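Local structure of nucleoside-diphosphate-sugar epimerase (Pseudomonas aeruginosa, 2X4G) at residues M130-E141 against G302-K310; L251-L259 against L323-I331. The protein probably acts on nucleotide-linked sugars or related substrates with a nicotinamide adenine dinucleotide cofactor, as a member of the NAD-dependent epimerase/dehydratase family. All blocks are in the same frame, centred on the assembly; numbering follows the deposited sequence.

Contact 1: residues M130-E141 against G302-K310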
ATOM      1  N   MET A 130      21.717   3.134  -9.778  1.00 51.33           N
ATOM      2  CA  MET A 130      22.366   2.530 -10.925  1.00 52.66           C
ATOM      3  C   MET A 130      21.409   1.552 -11.572  1.00 53.24           C
ATOM      4  O   MET A 130      20.592   0.945 -10.878  1.00 52.27           O
ATOM      5  CB  MET A 130      23.627   1.786 -10.504  1.00 52.44           C
ATOM      6  CG  MET A 130      24.545   2.542  -9.553  1.00 54.04           C
ATOM      7  SD  MET A 130      26.029   1.553  -9.187  1.00 61.11           S
ATOM      8  CE  MET A 130      25.341   0.095  -8.388  1.00 58.81           C
ATOM      9  N   PRO A 131      21.486   1.415 -12.909  1.00 54.70           N
ATOM     10  CA  PRO A 131      20.749   0.362 -13.580  1.00 55.91           C
ATOM     11  C   PRO A 131      21.450  -0.975 -13.394  1.00 56.07           C
ATOM     12  O   PRO A 131      22.579  -1.023 -12.897  1.00 55.03           O
ATOM     13  CB  PRO A 131      20.782   0.793 -15.047  1.00 57.47           C
ATOM     14  CG  PRO A 131      22.031   1.558 -15.179  1.00 56.87           C
ATOM     15  CD  PRO A 131      22.204   2.272 -13.870  1.00 55.37           C
ATOM     16  N   ARG A 132      20.777  -2.046 -13.801  1.00 57.44           N
ATOM     17  CA  ARG A 132      21.283  -3.402 -13.627  1.00 58.02           C
ATOM     18  C   ARG A 132      22.382  -3.671 -14.657  1.00 58.96           C
ATOM     19  O   ARG A 132      22.281  -3.249 -15.794  1.00 60.24           O
ATOM     20  CB  ARG A 132      20.120  -4.391 -13.766  1.00 58.91           C
ATOM     21  CG  ARG A 132      20.463  -5.852 -13.459  1.00 60.87           C
ATOM     22  CD  ARG A 132      19.220  -6.750 -13.530  1.00 62.87           C
ATOM     23  NE  ARG A 132      18.297  -6.468 -12.434  1.00 63.10           N
ATOM     24  CZ  ARG A 132      18.463  -6.875 -11.175  1.00 63.06           C
ATOM     25  NH1 ARG A 132      19.527  -7.602 -10.823  1.00 63.38           N
ATOM     26  NH2 ARG A 132      17.562  -6.547 -10.252  1.00 61.78           N
ATOM     27  N   HIS A 133      23.453  -4.341 -14.279  1.00 58.96           N
ATOM     28  CA  HIS A 133      24.506  -4.576 -15.257  1.00 60.66           C
ATOM     29  C   HIS A 133      23.881  -5.252 -16.484  1.00 62.72           C
ATOM     30  O   HIS A 133      23.253  -6.308 -16.339  1.00 63.41           O
ATOM     31  CB  HIS A 133      25.606  -5.461 -14.678  1.00 60.10           C
ATOM     32  CG  HIS A 133      26.864  -5.468 -15.488  1.00 60.80           C
ATOM     33  ND1 HIS A 133      27.012  -6.219 -16.633  1.00 61.89           N
ATOM     34  CD2 HIS A 133      28.038  -4.818 -15.311  1.00 60.76           C
ATOM     35  CE1 HIS A 133      28.222  -6.029 -17.128  1.00 62.65           C
ATOM     36  NE2 HIS A 133      28.870  -5.190 -16.339  1.00 61.05           N
ATOM     37  N   PRO A 134      24.068  -4.670 -17.689  1.00 64.25           N
ATOM     38  CA  PRO A 134      23.401  -5.152 -18.898  1.00 66.23           C
ATOM     39  C   PRO A 134      23.805  -6.562 -19.362  1.00 67.43           C
ATOM     40  O   PRO A 134      23.147  -7.119 -20.247  1.00 69.35           O
ATOM     41  CB  PRO A 134      23.793  -4.110 -19.953  1.00 67.35           C
ATOM     42  CG  PRO A 134      25.101  -3.597 -19.501  1.00 66.24           C
ATOM     43  CD  PRO A 134      25.077  -3.639 -18.005  1.00 64.41           C
ATOM     44  N   GLN A 135      24.872  -7.121 -18.798  1.00 66.89           N
ATOM     45  CA  GLN A 135      25.190  -8.532 -18.990  1.00 67.71           C
ATOM     46  C   GLN A 135      25.006  -9.366 -17.713  1.00 66.04           C
ATOM     47  O   GLN A 135      25.421 -10.519 -17.658  1.00 66.58           O
ATOM     48  CB  GLN A 135      26.606  -8.656 -19.541  1.00 68.81           C
ATOM     49  CG  GLN A 135      26.721  -8.144 -20.996  1.00 72.42           C
ATOM     50  CD  GLN A 135      27.849  -7.124 -21.182  1.00 75.22           C
ATOM     51  OE1 GLN A 135      28.981  -7.317 -20.700  1.00 76.72           O
ATOM     52  NE2 GLN A 135      27.542  -6.028 -21.879  1.00 76.40           N
ATOM     53  N   GLY A 136      24.365  -8.796 -16.694  1.00 64.04           N
ATOM     54  CA  GLY A 136      24.090  -9.518 -15.460  1.00 62.29           C
ATOM     55  C   GLY A 136      25.276  -9.707 -14.524  1.00 60.80           C
ATOM     56  O   GLY A 136      25.142 -10.359 -13.498  1.00 59.53           O
ATOM     57  N   LEU A 137      26.434  -9.136 -14.858  1.00 60.56           N
ATOM     58  CA  LEU A 137      27.601  -9.182 -13.973  1.00 59.49           C
ATOM     59  C   LEU A 137      27.435  -8.240 -12.765  1.00 57.63           C
ATOM     60  O   LEU A 137      26.513  -7.430 -12.724  1.00 57.18           O
ATOM     61  CB  LEU A 137      28.873  -8.845 -14.762  1.00 60.35           C
ATOM     62  CG  LEU A 137      29.217  -9.758 -15.958  1.00 62.09           C
ATOM     63  CD1 LEU A 137      30.600  -9.424 -16.515  1.00 61.34           C
ATOM     64  CD2 LEU A 137      29.139 -11.242 -15.604  1.00 61.95           C
ATOM     65  N   PRO A 138      28.320  -8.357 -11.764  1.00 56.43           N
ATOM     66  CA  PRO A 138      28.182  -7.467 -10.631  1.00 54.68           C
ATOM     67  C   PRO A 138      28.329  -6.017 -11.040  1.00 54.31           C
ATOM     68  O   PRO A 138      29.187  -5.673 -11.850  1.00 55.05           O
ATOM     69  CB  PRO A 138      29.337  -7.878  -9.714  1.00 54.19           C
ATOM     70  CG  PRO A 138      29.630  -9.263 -10.075  1.00 55.21           C
ATOM     71  CD  PRO A 138      29.431  -9.299 -11.563  1.00 56.91           C
ATOM     72  N   GLY A 139      27.486  -5.180 -10.461  1.00 53.22           N
ATOM     73  CA  GLY A 139      27.436  -3.774 -10.801  1.00 53.13           C
ATOM     74  C   GLY A 139      28.632  -2.958 -10.347  1.00 52.45           C
ATOM     75  O   GLY A 139      29.312  -3.296  -9.378  1.00 51.49           O
ATOM     76  N   HIS A 140      28.863  -1.861 -11.057  1.00 52.52           N
ATOM     77  CA  HIS A 140      30.033  -1.034 -10.852  1.00 52.15           C
ATOM     78  C   HIS A 140      29.672   0.433 -11.098  1.00 51.80           C
ATOM     79  O   HIS A 140      28.590   0.752 -11.594  1.00 52.40           O
ATOM     80  CB  HIS A 140      31.192  -1.512 -11.764  1.00 53.42           C
ATOM     81  CG  HIS A 140      30.874  -1.477 -13.230  1.00 55.01           C
ATOM     82  ND1 HIS A 140      31.047  -0.347 -14.003  1.00 55.77           N
ATOM     83  CD2 HIS A 140      30.387  -2.429 -14.060  1.00 55.41           C
ATOM     84  CE1 HIS A 140      30.666  -0.601 -15.242  1.00 56.00           C
ATOM     85  NE2 HIS A 140      30.263  -1.857 -15.304  1.00 56.04           N
ATOM     86  N   GLU A 141      30.599   1.316 -10.759  1.00 50.92           N
ATOM     87  CA  GLU A 141      30.344   2.749 -10.742  1.00 50.48           C
ATOM     88  C   GLU A 141      30.034   3.379 -12.113  1.00 51.58           C
ATOM     89  O   GLU A 141      29.475   4.478 -12.185  1.00 51.70           O
ATOM     90  CB  GLU A 141      31.543   3.449 -10.121  1.00 50.14           C
ATOM     91  CG  GLU A 141      31.694   3.221  -8.626  1.00 49.37           C
ATOM     92  CD  GLU A 141      32.436   1.950  -8.231  1.00 49.50           C
ATOM     93  OE1 GLU A 141      32.621   1.745  -7.012  1.00 48.25           O
ATOM     94  OE2 GLU A 141      32.821   1.159  -9.113  1.00 50.04           O
ATOM     95  N   GLY A 302      14.891  -6.640  -6.144  1.00 69.29           N
ATOM     96  CA  GLY A 302      15.404  -6.008  -7.351  1.00 67.97           C
ATOM     97  C   GLY A 302      16.823  -5.489  -7.183  1.00 65.18           C
ATOM     98  O   GLY A 302      17.234  -4.586  -7.901  1.00 65.41           O
ATOM     99  N   GLY A 303      17.585  -6.057  -6.250  1.00 61.88           N
ATOM    100  CA  GLY A 303      18.957  -5.617  -6.012  1.00 59.26           C
ATOM    101  C   GLY A 303      19.906  -6.380  -6.906  1.00 58.00           C
ATOM    102  O   GLY A 303      19.488  -7.352  -7.542  1.00 58.79           O
ATOM    103  N   GLN A 304      21.172  -5.951  -6.961  1.00 55.26           N
ATOM    104  CA  GLN A 304      22.222  -6.718  -7.668  1.00 53.61           C
ATOM    105  C   GLN A 304      23.504  -6.881  -6.858  1.00 51.42           C
ATOM    106  O   GLN A 304      23.663  -6.273  -5.802  1.00 50.17           O
ATOM    107  CB  GLN A 304      22.556  -6.074  -9.013  1.00 54.18           C
ATOM    108  CG  GLN A 304      23.084  -4.649  -8.938  1.00 52.51           C
ATOM    109  CD  GLN A 304      23.334  -4.065 -10.312  1.00 51.99           C
ATOM    110  OE1 GLN A 304      23.648  -4.791 -11.257  1.00 53.62           O
ATOM    111  NE2 GLN A 304      23.193  -2.755 -10.436  1.00 49.33           N
ATOM    112  N   PHE A 305      24.402  -7.731  -7.359  1.00 50.50           N
ATOM    113  CA  PHE A 305      25.745  -7.877  -6.805  1.00 48.83           C
ATOM    114  C   PHE A 305      26.524  -6.638  -7.182  1.00 48.13           C
ATOM    115  O   PHE A 305      26.260  -6.031  -8.219  1.00 48.33           O
ATOM    116  CB  PHE A 305      26.479  -9.109  -7.357  1.00 49.70           C
ATOM    117  CG  PHE A 305      25.959 -10.450  -6.858  1.00 48.59           C
ATOM    118  CD1 PHE A 305      25.120 -10.562  -5.759  1.00 47.33           C
ATOM    119  CD2 PHE A 305      26.358 -11.608  -7.487  1.00 47.90           C
ATOM    120  CE1 PHE A 305      24.681 -11.816  -5.323  1.00 47.25           C
ATOM    121  CE2 PHE A 305      25.921 -12.849  -7.050  1.00 49.08           C
ATOM    122  CZ  PHE A 305      25.083 -12.947  -5.961  1.00 48.27           C
ATOM    123  N   LEU A 306      27.485  -6.279  -6.336  1.00 46.95           N
ATOM    124  CA  LEU A 306      28.288  -5.078  -6.512  1.00 46.58           C
ATOM    125  C   LEU A 306      29.779  -5.441  -6.609  1.00 47.65           C
ATOM    126  O   LEU A 306      30.229  -6.375  -5.961  1.00 47.70           O
ATOM    127  CB  LEU A 306      28.029  -4.107  -5.357  1.00 44.91           C
ATOM    128  CG  LEU A 306      26.556  -3.736  -5.088  1.00 44.27           C
ATOM    129  CD1 LEU A 306      26.427  -2.534  -4.145  1.00 40.81           C
ATOM    130  CD2 LEU A 306      25.769  -3.468  -6.378  1.00 41.68           C
ATOM    131  N   ASP A 307      30.516  -4.706  -7.444  1.00 49.12           N
ATOM    132  CA  ASP A 307      31.945  -4.885  -7.668  1.00 50.33           C
ATOM    133  C   ASP A 307      32.651  -3.869  -6.803  1.00 49.72           C
ATOM    134  O   ASP A 307      32.434  -2.672  -6.962  1.00 49.30           O
ATOM    135  CB  ASP A 307      32.274  -4.618  -9.159  1.00 52.28           C
ATOM    136  CG  ASP A 307      33.737  -4.965  -9.551  1.00 54.27           C
ATOM    137  OD1 ASP A 307      34.061  -4.925 -10.767  1.00 55.90           O
ATOM    138  OD2 ASP A 307      34.558  -5.296  -8.663  1.00 56.77           O
ATOM    139  N   GLY A 308      33.509  -4.347  -5.903  1.00 49.94           N
ATOM    140  CA  GLY A 308      34.250  -3.484  -4.979  1.00 49.56           C
ATOM    141  C   GLY A 308      35.643  -3.024  -5.382  1.00 50.38           C
ATOM    142  O   GLY A 308      36.346  -2.438  -4.569  1.00 50.34           O
ATOM    143  N   ARG A 309      36.037  -3.240  -6.630  1.00 51.88           N
ATOM    144  CA  ARG A 309      37.417  -2.969  -7.061  1.00 53.61           C
ATOM    145  C   ARG A 309      37.846  -1.500  -7.002  1.00 53.05           C
ATOM    146  O   ARG A 309      38.989  -1.196  -6.640  1.00 53.14           O
ATOM    147  CB  ARG A 309      37.635  -3.471  -8.489  1.00 55.68           C
ATOM    148  CG  ARG A 309      37.770  -4.992  -8.636  1.00 59.57           C
ATOM    149  CD  ARG A 309      37.436  -5.401 -10.084  1.00 65.19           C
ATOM    150  NE  ARG A 309      38.102  -6.630 -10.525  1.00 69.69           N
ATOM    151  CZ  ARG A 309      38.009  -7.124 -11.761  1.00 73.56           C
ATOM    152  NH1 ARG A 309      37.256  -6.503 -12.675  1.00 74.44           N
ATOM    153  NH2 ARG A 309      38.655  -8.249 -12.085  1.00 74.90           N
ATOM    154  N   LYS A 310      36.953  -0.594  -7.398  1.00 52.48           N
ATOM    155  CA  LYS A 310      37.298   0.826  -7.461  1.00 52.04           C
ATOM    156  C   LYS A 310      37.711   1.274  -6.074  1.00 51.06           C
ATOM    157  O   LYS A 310      38.796   1.816  -5.919  1.00 51.89           O
ATOM    158  CB  LYS A 310      36.131   1.664  -7.971  1.00 51.87           C
ATOM    159  CG  LYS A 310      36.458   3.124  -8.240  1.00 51.18           C
ATOM    160  CD  LYS A 310      35.263   3.821  -8.877  1.00 50.56           C
ATOM    161  CE  LYS A 310      35.545   5.276  -9.262  1.00 50.86           C
ATOM    162  NZ  LYS A 310      34.350   5.980  -9.859  1.00 48.88           N
TER
HETATM  163  O   HOH W   1      34.305  -1.279  -8.401  1.00 27.17           O
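Gln304 reads two successive peptide groups of the opposing loop with a single side-chain amide: OE1 accepts from His133 N at 3.1 Å, nearly straight at 163°, while NE2 donates to Pro131 O at 3.1 Å, reaching it from above the carbonyl plane. The amide thus bonds to the peptides on either side of Arg132, in a contact that joins the loop after strand 121-124 of the Rossmann-type fold to the lead-in of helix 309-315. Gln304 CG lies between the backbone N and the carbonyl carbon (chi1 61°), and the rest of the chain runs extended to the loop backbone. Arg132 slides past it in the opposite direction, guanidinium and amide planes 50° apart, and NH1 donates to Gly303 O at 3.3 Å. Further along, an isolated beta bridge takes over. Gly139 N donates to Phe305 O, and Asp307 N returns the bond to Gly139 O, each 2.7 Å long. Pro138 CB rests on Phe305 CB beside this bridge. At the far end the bent Glu141 lays its carboxylate against the aliphatic chain of Lys310, whose ammonium instead pairs with Glu237; Glu141 OE1 accepts from Leu240 N. Asp307 OD2 closes an Asx turn onto Arg309 N where the helix begins. One water joins the two segments here, meeting Glu141 OE2, Asp307 O and Lys310 N, the last at 2.9 Å.

Contact 2: residues L251-L259 against L323-I331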
ATOM      1  N   LEU A 251      21.342 -15.557   2.609  1.00 44.72           N
ATOM      2  CA  LEU A 251      21.235 -14.579   3.689  1.00 43.44           C
ATOM      3  C   LEU A 251      20.085 -14.918   4.643  1.00 44.25           C
ATOM      4  O   LEU A 251      20.208 -14.836   5.872  1.00 44.81           O
ATOM      5  CB  LEU A 251      21.010 -13.183   3.122  1.00 42.38           C
ATOM      6  CG  LEU A 251      20.795 -12.088   4.163  1.00 39.48           C
ATOM      7  CD1 LEU A 251      22.033 -11.981   5.001  1.00 35.74           C
ATOM      8  CD2 LEU A 251      20.421 -10.757   3.495  1.00 37.00           C
ATOM      9  N   THR A 252      18.951 -15.257   4.061  1.00 44.86           N
ATOM     10  CA  THR A 252      17.819 -15.752   4.799  1.00 45.45           C
ATOM     11  C   THR A 252      18.219 -16.940   5.625  1.00 45.69           C
ATOM     12  O   THR A 252      17.853 -17.051   6.791  1.00 45.88           O
ATOM     13  CB  THR A 252      16.733 -16.163   3.801  1.00 46.66           C
ATOM     14  OG1 THR A 252      15.844 -15.064   3.652  1.00 46.86           O
ATOM     15  CG2 THR A 252      15.967 -17.422   4.224  1.00 48.46           C
ATOM     16  N   ARG A 253      18.974 -17.842   5.017  1.00 46.21           N
ATOM     17  CA  ARG A 253      19.244 -19.130   5.645  1.00 47.01           C
ATOM     18  C   ARG A 253      20.282 -19.007   6.758  1.00 46.53           C
ATOM     19  O   ARG A 253      20.184 -19.694   7.775  1.00 46.62           O
ATOM     20  CB  ARG A 253      19.645 -20.180   4.591  1.00 47.60           C
ATOM     21  CG  ARG A 253      19.670 -21.637   5.099  1.00 48.32           C
ATOM     22  CD  ARG A 253      20.314 -22.606   4.100  1.00 48.79           C
ATOM     23  NE  ARG A 253      21.375 -21.975   3.309  1.00 48.46           N
ATOM     24  CZ  ARG A 253      22.603 -21.702   3.757  1.00 49.33           C
ATOM     25  NH1 ARG A 253      22.962 -21.996   5.003  1.00 48.85           N
ATOM     26  NH2 ARG A 253      23.482 -21.111   2.955  1.00 50.15           N
ATOM     27  N   ARG A 254      21.248 -18.116   6.604  1.00 46.05           N
ATOM     28  CA  ARG A 254      22.312 -18.056   7.590  1.00 46.95           C
ATOM     29  C   ARG A 254      21.753 -17.459   8.866  1.00 46.08           C
ATOM     30  O   ARG A 254      21.984 -17.957   9.954  1.00 46.38           O
ATOM     31  CB  ARG A 254      23.509 -17.253   7.087  1.00 47.06           C
ATOM     32  CG  ARG A 254      24.028 -17.693   5.699  1.00 51.10           C
ATOM     33  CD  ARG A 254      25.113 -18.770   5.739  1.00 56.97           C
ATOM     34  NE  ARG A 254      26.408 -18.253   6.192  1.00 60.90           N
ATOM     35  CZ  ARG A 254      27.209 -17.462   5.471  1.00 62.28           C
ATOM     36  NH1 ARG A 254      28.367 -17.046   5.996  1.00 61.57           N
ATOM     37  NH2 ARG A 254      26.855 -17.080   4.234  1.00 62.89           N
ATOM     38  N   ILE A 255      20.984 -16.397   8.709  1.00 45.76           N
ATOM     39  CA  ILE A 255      20.346 -15.718   9.835  1.00 45.00           C
ATOM     40  C   ILE A 255      19.463 -16.701  10.563  1.00 46.06           C
ATOM     41  O   ILE A 255      19.529 -16.781  11.776  1.00 46.46           O
ATOM     42  CB  ILE A 255      19.511 -14.488   9.366  1.00 44.36           C
ATOM     43  CG1 ILE A 255      20.438 -13.392   8.829  1.00 42.33           C
ATOM     44  CG2 ILE A 255      18.636 -13.953  10.498  1.00 43.16           C
ATOM     45  CD1 ILE A 255      19.727 -12.347   8.039  1.00 41.65           C
ATOM     46  N   ALA A 256      18.648 -17.460   9.834  1.00 46.97           N
ATOM     47  CA  ALA A 256      17.847 -18.520  10.465  1.00 48.35           C
ATOM     48  C   ALA A 256      18.714 -19.486  11.279  1.00 49.13           C
ATOM     49  O   ALA A 256      18.444 -19.753  12.449  1.00 49.77           O
ATOM     50  CB  ALA A 256      17.062 -19.285   9.436  1.00 48.94           C
ATOM     51  N   GLU A 257      19.770 -19.997  10.668  1.00 49.62           N
ATOM     52  CA  GLU A 257      20.575 -21.029  11.318  1.00 50.54           C
ATOM     53  C   GLU A 257      21.182 -20.513  12.615  1.00 50.38           C
ATOM     54  O   GLU A 257      21.203 -21.231  13.626  1.00 51.74           O
ATOM     55  CB  GLU A 257      21.640 -21.563  10.357  1.00 50.63           C
ATOM     56  CG  GLU A 257      21.035 -22.437   9.249  1.00 52.20           C
ATOM     57  CD  GLU A 257      21.955 -22.627   8.043  1.00 53.38           C
ATOM     58  OE1 GLU A 257      23.127 -22.178   8.101  1.00 53.07           O
ATOM     59  OE2 GLU A 257      21.500 -23.226   7.034  1.00 53.38           O
ATOM     60  N   LEU A 258      21.638 -19.257  12.583  1.00 49.29           N
ATOM     61  CA  LEU A 258      22.230 -18.597  13.736  1.00 48.48           C
ATOM     62  C   LEU A 258      21.211 -18.318  14.831  1.00 49.27           C
ATOM     63  O   LEU A 258      21.549 -18.375  16.006  1.00 49.84           O
ATOM     64  CB  LEU A 258      22.871 -17.292  13.305  1.00 47.05           C
ATOM     65  CG  LEU A 258      24.079 -17.453  12.390  1.00 46.48           C
ATOM     66  CD1 LEU A 258      24.525 -16.090  11.903  1.00 42.10           C
ATOM     67  CD2 LEU A 258      25.200 -18.205  13.149  1.00 46.31           C
ATOM     68  N   LEU A 259      19.969 -18.022  14.462  1.00 49.67           N
ATOM     69  CA  LEU A 259      18.932 -17.749  15.458  1.00 50.60           C
ATOM     70  C   LEU A 259      18.286 -19.015  16.005  1.00 52.55           C
ATOM     71  O   LEU A 259      17.431 -18.939  16.892  1.00 53.18           O
ATOM     72  CB  LEU A 259      17.849 -16.842  14.873  1.00 50.13           C
ATOM     73  CG  LEU A 259      18.300 -15.414  14.559  1.00 48.34           C
ATOM     74  CD1 LEU A 259      17.277 -14.709  13.678  1.00 46.38           C
ATOM     75  CD2 LEU A 259      18.543 -14.649  15.858  1.00 47.17           C
ATOM     76  N   LEU A 323      31.048 -12.775   7.326  1.00 40.64           N
ATOM     77  CA  LEU A 323      29.610 -12.471   7.368  1.00 40.84           C
ATOM     78  C   LEU A 323      28.917 -12.946   8.618  1.00 41.75           C
ATOM     79  O   LEU A 323      27.979 -12.328   9.044  1.00 41.36           O
ATOM     80  CB  LEU A 323      28.881 -13.125   6.193  1.00 41.11           C
ATOM     81  CG  LEU A 323      27.389 -12.801   6.064  1.00 39.64           C
ATOM     82  CD1 LEU A 323      27.158 -11.277   6.049  1.00 36.10           C
ATOM     83  CD2 LEU A 323      26.855 -13.456   4.803  1.00 38.09           C
ATOM     84  N   ASP A 324      29.352 -14.075   9.169  1.00 43.88           N
ATOM     85  CA  ASP A 324      28.722 -14.637  10.358  1.00 45.09           C
ATOM     86  C   ASP A 324      28.989 -13.736  11.544  1.00 44.86           C
ATOM     87  O   ASP A 324      28.120 -13.578  12.414  1.00 45.44           O
ATOM     88  CB  ASP A 324      29.283 -16.027  10.683  1.00 46.66           C
ATOM     89  CG  ASP A 324      28.624 -17.141   9.895  1.00 49.78           C
ATOM     90  OD1 ASP A 324      29.007 -18.313  10.155  1.00 53.51           O
ATOM     91  OD2 ASP A 324      27.735 -16.868   9.043  1.00 51.88           O
ATOM     92  N   ASP A 325      30.199 -13.182  11.603  1.00 44.43           N
ATOM     93  CA  ASP A 325      30.581 -12.310  12.709  1.00 44.18           C
ATOM     94  C   ASP A 325      29.705 -11.055  12.692  1.00 42.56           C
ATOM     95  O   ASP A 325      29.325 -10.550  13.739  1.00 42.12           O
ATOM     96  CB  ASP A 325      32.069 -11.942  12.642  1.00 44.69           C
ATOM     97  CG  ASP A 325      32.978 -13.162  12.732  1.00 47.84           C
ATOM     98  OD1 ASP A 325      33.246 -13.645  13.843  1.00 51.16           O
ATOM     99  OD2 ASP A 325      33.429 -13.661  11.681  1.00 52.54           O
ATOM    100  N   THR A 326      29.367 -10.579  11.496  1.00 41.39           N
ATOM    101  CA  THR A 326      28.511  -9.406  11.344  1.00 40.29           C
ATOM    102  C   THR A 326      27.104  -9.748  11.759  1.00 40.33           C
ATOM    103  O   THR A 326      26.525  -9.070  12.595  1.00 40.23           O
ATOM    104  CB  THR A 326      28.463  -8.948   9.908  1.00 39.60           C
ATOM    105  OG1 THR A 326      29.769  -8.549   9.511  1.00 40.20           O
ATOM    106  CG2 THR A 326      27.508  -7.815   9.745  1.00 37.57           C
ATOM    107  N   LEU A 327      26.563 -10.814  11.187  1.00 40.34           N
ATOM    108  CA  LEU A 327      25.237 -11.256  11.560  1.00 41.19           C
ATOM    109  C   LEU A 327      25.118 -11.591  13.036  1.00 41.86           C
ATOM    110  O   LEU A 327      24.060 -11.382  13.591  1.00 42.97           O
ATOM    111  CB  LEU A 327      24.781 -12.474  10.754  1.00 41.68           C
ATOM    112  CG  LEU A 327      24.805 -12.360   9.242  1.00 41.04           C
ATOM    113  CD1 LEU A 327      24.315 -13.671   8.664  1.00 40.48           C
ATOM    114  CD2 LEU A 327      23.983 -11.169   8.796  1.00 40.19           C
ATOM    115  N   LEU A 328      26.162 -12.129  13.671  1.00 42.51           N
ATOM    116  CA  LEU A 328      26.108 -12.394  15.125  1.00 42.89           C
ATOM    117  C   LEU A 328      26.145 -11.124  15.974  1.00 42.58           C
ATOM    118  O   LEU A 328      25.560 -11.085  17.056  1.00 43.70           O
ATOM    119  CB  LEU A 328      27.212 -13.348  15.575  1.00 43.30           C
ATOM    120  CG  LEU A 328      26.806 -14.825  15.486  1.00 44.49           C
ATOM    121  CD1 LEU A 328      28.002 -15.754  15.594  1.00 44.45           C
ATOM    122  CD2 LEU A 328      25.779 -15.146  16.554  1.00 44.47           C
ATOM    123  N   ARG A 329      26.813 -10.086  15.499  1.00 41.58           N
ATOM    124  CA  ARG A 329      27.023  -8.906  16.313  1.00 41.18           C
ATOM    125  C   ARG A 329      25.729  -8.114  16.309  1.00 40.97           C
ATOM    126  O   ARG A 329      25.321  -7.555  17.328  1.00 41.31           O
ATOM    127  CB  ARG A 329      28.162  -8.084  15.739  1.00 41.05           C
ATOM    128  CG  ARG A 329      28.907  -7.231  16.736  1.00 42.26           C
ATOM    129  CD  ARG A 329      29.900  -6.325  16.033  1.00 42.98           C
ATOM    130  NE  ARG A 329      30.869  -7.127  15.283  1.00 44.79           N
ATOM    131  CZ  ARG A 329      31.168  -6.990  13.987  1.00 44.70           C
ATOM    132  NH1 ARG A 329      30.623  -6.043  13.219  1.00 42.49           N
ATOM    133  NH2 ARG A 329      32.056  -7.815  13.455  1.00 47.06           N
ATOM    134  N   ALA A 330      25.084  -8.091  15.147  1.00 40.43           N
ATOM    135  CA  ALA A 330      23.757  -7.539  15.001  1.00 40.04           C
ATOM    136  C   ALA A 330      22.790  -8.307  15.880  1.00 40.82           C
ATOM    137  O   ALA A 330      22.079  -7.728  16.705  1.00 41.58           O
ATOM    138  CB  ALA A 330      23.317  -7.597  13.545  1.00 39.58           C
ATOM    139  N   ILE A 331      22.769  -9.621  15.711  1.00 41.27           N
ATOM    140  CA  ILE A 331      21.907 -10.458  16.520  1.00 41.80           C
ATOM    141  C   ILE A 331      22.053 -10.140  17.997  1.00 42.19           C
ATOM    142  O   ILE A 331      21.065  -9.976  18.663  1.00 43.27           O
ATOM    143  CB  ILE A 331      22.146 -11.959  16.268  1.00 42.31           C
ATOM    144  CG1 ILE A 331      21.501 -12.359  14.941  1.00 41.72           C
ATOM    145  CG2 ILE A 331      21.532 -12.804  17.392  1.00 42.39           C
ATOM    146  CD1 ILE A 331      21.867 -13.754  14.481  1.00 41.13           C
TER
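Leu327 enters helix 251-259 as a knob into a hole, its side chain seated among Leu251, Arg254, Ile255 and Leu258. This is helix-to-helix packing in the C-terminal part of the chain; the axes of the two segments approach to 10.5 Å and cross at -57°. The Leu327 side chain crosses those of Ile255 and Leu258 at about a right angle, so that its CD1 methyl touches Ile255 CG1 at 3.9 Å while Leu258 CD1 comes against Leu327 CB at 3.8 Å. With CG opposite the carbonyl carbon (chi1 -55°), Leu327 sends CD1 also toward Arg254 CB and turns CD2 toward Leu251 CD1.

One turn later, Ile331 extends the apolar seam. Its CD1 reaches both Leu258 CB and the CD2 branch of Leu259, the latter at 3.7 Å, with the Leu259 and Ile331 side chains meeting at a slant. Helix 196-202 covers another part of this seam, where Ile201 touches Ile255 and Leu259.

The opposite end of the seam is polar. Bends at chi2 and chi3 carry the Arg254 guanidinium across to Asp324, where Asp324 OD2 and Leu323 CD2 approach it obliquely. The Arg254 and Asp324 side chains cross at about a right angle, with guanidinium and carboxylate planes 58° apart, and the hydrogen bond within their salt bridge is weak, being bent. Leu323 CD2 lies 3.7 Å from Arg254 NH2, while Arg254 NH1 meets Asp324 OD2 at 3.1 Å.

How the contacts relate
The two contacts show how residues distant in sequence are brought together around one strand pair. Their centres lie about 24 Å apart and their nearest atoms about 9 Å, without touching. Along the chain the order is 130-141, 251-259, 302-310 and 323-331, so the segments alternate and the connections cross. Strands 213-218 and 238-247, antiparallel neighbours in the mixed sheet, serve both: Phe305 and Leu306 of contact 1 touch them, as do Leu251 and Leu323 of contact 2. Helices 309-315 and 323-336 follow one another, carrying the chain from contact 1 to contact 2. The C-terminal region is thereby packed against both the loop after strand 121-124 and helix 248-259.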